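Local coordinates for protein putative Phosphoglycerate mutase (Plasmodium falciparum, PDB 3EOZ) that probably acts as a protein serine/threonine phosphatase of the histidine phosphatase superfamily, related to phosphoglycerate mutases, this chain being its histidine phosphatase domain, at residues 133-136 and 137-141. Numbering follows the deposited sequence.
Sequences KAYE and TYFYK. With PO4 (phosphate ion), chain D.
Thr-137 and Lys-133 are joined twice through one carbonyl. Thr-137 OG1 donates to Lys-133 O at 2.9 Å, and Thr-137 N donates to the same oxygen from the opposite face of the carbonyl plane. With OG1 beside its own backbone N (chi1 -63°), the hydroxyl can turn back to the preceding turn. Lys-133 NZ curls over to Thr-137 OG1 in a weak 3.3 Å bond. Glu-136 O also accepts twice, from Tyr-140 N and, almost in line with its C=O, from Lys-141 N at 3.0 Å. One oxygen thus serves donors four and five residues on. One residue earlier, Phe-139 N bonds to Tyr-135 O.

Tyr-135 OH donates to O2 of a bound phosphate ion at 2.8 Å, with O2 near the ring plane. The phosphate is also hydrogen-bonded to Arg-165 NE. It probably comes from the crystallisation liquor. Tyr-140 OH also points to this ion, but its modelled spacing from the phosphate is doubtful.

The rings of Tyr-135, Phe-139 and Tyr-140 form an aromatic cluster. Tyr-135 and Phe-139 make an offset stack, centroids 4.8 Å apart and planes at 20°. Phe-139 CB lies over the same Tyr-135 ring as a CH-pi contact. Tyr-135 turns its edge toward the face of Tyr-140, with planes at 69°. Glu-136 CG packs against Tyr-140 CD2 at 3.7 Å. On another side of the helix, Ala-134 CB touches Tyr-138 CE2, and Tyr-138 OH bonds to Asp-99.

Phe-139 packs edge-to-face with Phe-162 of helix 156-166 and reaches strand 22-28, so the cluster ties helix 114-139 to that helix and the sheet. The two shared carbonyls tie the backbone together; the aromatic packing probably restrains the Tyr-135 ring, and the phosphate bond may add to that in this crystal.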
ATOM      1  N   LYS B 133     -13.014  13.992  17.987  1.00 36.93           N
ATOM      2  CA  LYS B 133     -13.222  15.413  18.098  1.00 36.90           C
ATOM      3  C   LYS B 133     -12.199  16.187  17.250  1.00 36.55           C
ATOM      4  O   LYS B 133     -12.570  17.123  16.570  1.00 36.20           O
ATOM      5  CB  LYS B 133     -13.158  15.838  19.571  1.00 36.87           C
ATOM      6  CG  LYS B 133     -13.413  17.340  19.823  1.00 39.08           C
ATOM      7  CD  LYS B 133     -14.691  17.833  19.155  1.00 41.44           C
ATOM      8  CE  LYS B 133     -15.053  19.272  19.550  1.00 43.53           C
ATOM      9  NZ  LYS B 133     -14.193  20.284  18.891  1.00 43.18           N
ATOM     10  N   ALA B 134     -10.934  15.788  17.292  1.00 36.32           N
ATOM     11  CA  ALA B 134      -9.915  16.419  16.463  1.00 37.13           C
ATOM     12  C   ALA B 134     -10.186  16.184  14.979  1.00 37.69           C
ATOM     13  O   ALA B 134     -10.023  17.095  14.154  1.00 37.71           O
ATOM     14  CB  ALA B 134      -8.527  15.902  16.819  1.00 36.78           C
ATOM     15  N   TYR B 135     -10.583  14.957  14.640  1.00 38.04           N
ATOM     16  CA  TYR B 135     -10.858  14.606  13.253  1.00 38.19           C
ATOM     17  C   TYR B 135     -11.918  15.531  12.680  1.00 37.97           C
ATOM     18  O   TYR B 135     -11.767  16.060  11.597  1.00 38.22           O
ATOM     19  CB  TYR B 135     -11.313  13.137  13.133  1.00 38.63           C
ATOM     20  CG  TYR B 135     -11.640  12.753  11.713  1.00 37.83           C
ATOM     21  CD1 TYR B 135     -10.632  12.622  10.768  1.00 38.80           C
ATOM     22  CD2 TYR B 135     -12.959  12.565  11.308  1.00 37.57           C
ATOM     23  CE1 TYR B 135     -10.933  12.289   9.447  1.00 40.78           C
ATOM     24  CE2 TYR B 135     -13.271  12.234   9.993  1.00 37.89           C
ATOM     25  CZ  TYR B 135     -12.258  12.098   9.068  1.00 38.99           C
ATOM     26  OH  TYR B 135     -12.546  11.780   7.767  1.00 39.20           O
ATOM     27  N   GLU B 136     -12.997  15.723  13.424  1.00 37.99           N
ATOM     28  CA  GLU B 136     -14.060  16.644  13.009  1.00 38.02           C
ATOM     29  C   GLU B 136     -13.613  18.101  12.979  1.00 37.53           C
ATOM     30  O   GLU B 136     -14.037  18.854  12.107  1.00 36.94           O
ATOM     31  CB  GLU B 136     -15.252  16.513  13.933  1.00 38.01           C
ATOM     32  CG  GLU B 136     -15.873  15.126  13.869  1.00 40.72           C
ATOM     33  CD  GLU B 136     -17.130  14.993  14.691  1.00 43.26           C
ATOM     34  OE1 GLU B 136     -17.421  15.899  15.502  1.00 45.63           O
ATOM     35  OE2 GLU B 136     -17.833  13.971  14.514  1.00 47.22           O
ATOM     36  N   THR B 137     -12.791  18.501  13.948  1.00 37.22           N
ATOM     37  CA  THR B 137     -12.297  19.849  13.971  1.00 37.28           C
ATOM     38  C   THR B 137     -11.556  20.127  12.670  1.00 38.03           C
ATOM     39  O   THR B 137     -11.868  21.083  11.976  1.00 38.26           O
ATOM     40  CB  THR B 137     -11.352  20.095  15.129  1.00 37.64           C
ATOM     41  OG1 THR B 137     -12.054  19.927  16.359  1.00 35.13           O
ATOM     42  CG2 THR B 137     -10.717  21.524  15.027  1.00 34.97           C
ATOM     43  N   TYR B 138     -10.613  19.261  12.321  1.00 38.14           N
ATOM     44  CA  TYR B 138      -9.695  19.558  11.244  1.00 38.43           C
ATOM     45  C   TYR B 138     -10.205  19.083   9.899  1.00 39.04           C
ATOM     46  O   TYR B 138      -9.811  19.629   8.868  1.00 38.09           O
ATOM     47  CB  TYR B 138      -8.304  19.017  11.585  1.00 38.71           C
ATOM     48  CG  TYR B 138      -7.786  19.598  12.890  1.00 39.03           C
ATOM     49  CD1 TYR B 138      -7.392  20.937  12.969  1.00 40.56           C
ATOM     50  CD2 TYR B 138      -7.726  18.832  14.041  1.00 39.39           C
ATOM     51  CE1 TYR B 138      -6.929  21.492  14.169  1.00 41.27           C
ATOM     52  CE2 TYR B 138      -7.274  19.366  15.239  1.00 41.66           C
ATOM     53  CZ  TYR B 138      -6.867  20.709  15.299  1.00 42.60           C
ATOM     54  OH  TYR B 138      -6.413  21.247  16.489  1.00 41.35           O
ATOM     55  N   PHE B 139     -11.121  18.112   9.890  1.00 40.27           N
ATOM     56  CA  PHE B 139     -11.664  17.635   8.605  1.00 41.37           C
ATOM     57  C   PHE B 139     -13.080  18.109   8.261  1.00 43.42           C
ATOM     58  O   PHE B 139     -13.388  18.246   7.094  1.00 43.47           O
ATOM     59  CB  PHE B 139     -11.558  16.117   8.480  1.00 40.65           C
ATOM     60  CG  PHE B 139     -10.169  15.638   8.243  1.00 38.27           C
ATOM     61  CD1 PHE B 139      -9.761  15.243   6.972  1.00 37.75           C
ATOM     62  CD2 PHE B 139      -9.254  15.604   9.274  1.00 36.34           C
ATOM     63  CE1 PHE B 139      -8.446  14.812   6.740  1.00 37.10           C
ATOM     64  CE2 PHE B 139      -7.954  15.169   9.057  1.00 36.76           C
ATOM     65  CZ  PHE B 139      -7.547  14.766   7.789  1.00 35.84           C
ATOM     66  N   TYR B 140     -13.933  18.369   9.245  1.00 46.03           N
ATOM     67  CA  TYR B 140     -15.282  18.847   8.944  1.00 48.48           C
ATOM     68  C   TYR B 140     -15.466  20.355   9.116  1.00 50.99           C
ATOM     69  O   TYR B 140     -16.171  20.980   8.353  1.00 51.05           O
ATOM     70  CB  TYR B 140     -16.324  18.150   9.821  1.00 48.52           C
ATOM     71  CG  TYR B 140     -16.493  16.654   9.630  1.00 47.78           C
ATOM     72  CD1 TYR B 140     -15.937  15.974   8.539  1.00 47.31           C
ATOM     73  CD2 TYR B 140     -17.247  15.929  10.540  1.00 47.81           C
ATOM     74  CE1 TYR B 140     -16.112  14.602   8.388  1.00 47.32           C
ATOM     75  CE2 TYR B 140     -17.440  14.567  10.399  1.00 48.06           C
ATOM     76  CZ  TYR B 140     -16.872  13.906   9.322  1.00 48.19           C
ATOM     77  OH  TYR B 140     -17.071  12.553   9.213  1.00 47.63           O
ATOM     78  N   LYS B 141     -14.860  20.929  10.143  1.00 54.62           N
ATOM     79  CA  LYS B 141     -15.132  22.317  10.514  1.00 57.28           C
ATOM     80  C   LYS B 141     -15.016  23.197   9.263  1.00 59.41           C
ATOM     81  O   LYS B 141     -13.966  23.195   8.614  1.00 59.99           O
ATOM     82  CB  LYS B 141     -14.166  22.777  11.614  1.00 57.66           C
ATOM     83  CG  LYS B 141     -14.659  23.951  12.469  1.00 58.87           C
ATOM     84  CD  LYS B 141     -14.278  23.777  13.964  1.00 60.42           C
ATOM     85  CE  LYS B 141     -13.175  24.742  14.415  1.00 60.97           C
ATOM     86  NZ  LYS B 141     -12.842  24.597  15.872  1.00 61.11           N
TER
HETATM   87  P   PO4 D 215     -15.925   9.880   7.800  1.00 74.29           P
HETATM   88  O1  PO4 D 215     -16.688   8.978   6.851  1.00 75.67           O
HETATM   89  O2  PO4 D 215     -15.093  10.869   7.001  1.00 71.17           O
HETATM   90  O3  PO4 D 215     -16.922  10.630   8.644  1.00 74.99           O
HETATM   91  O4  PO4 D 215     -15.100   9.012   8.725  1.00 73.20           O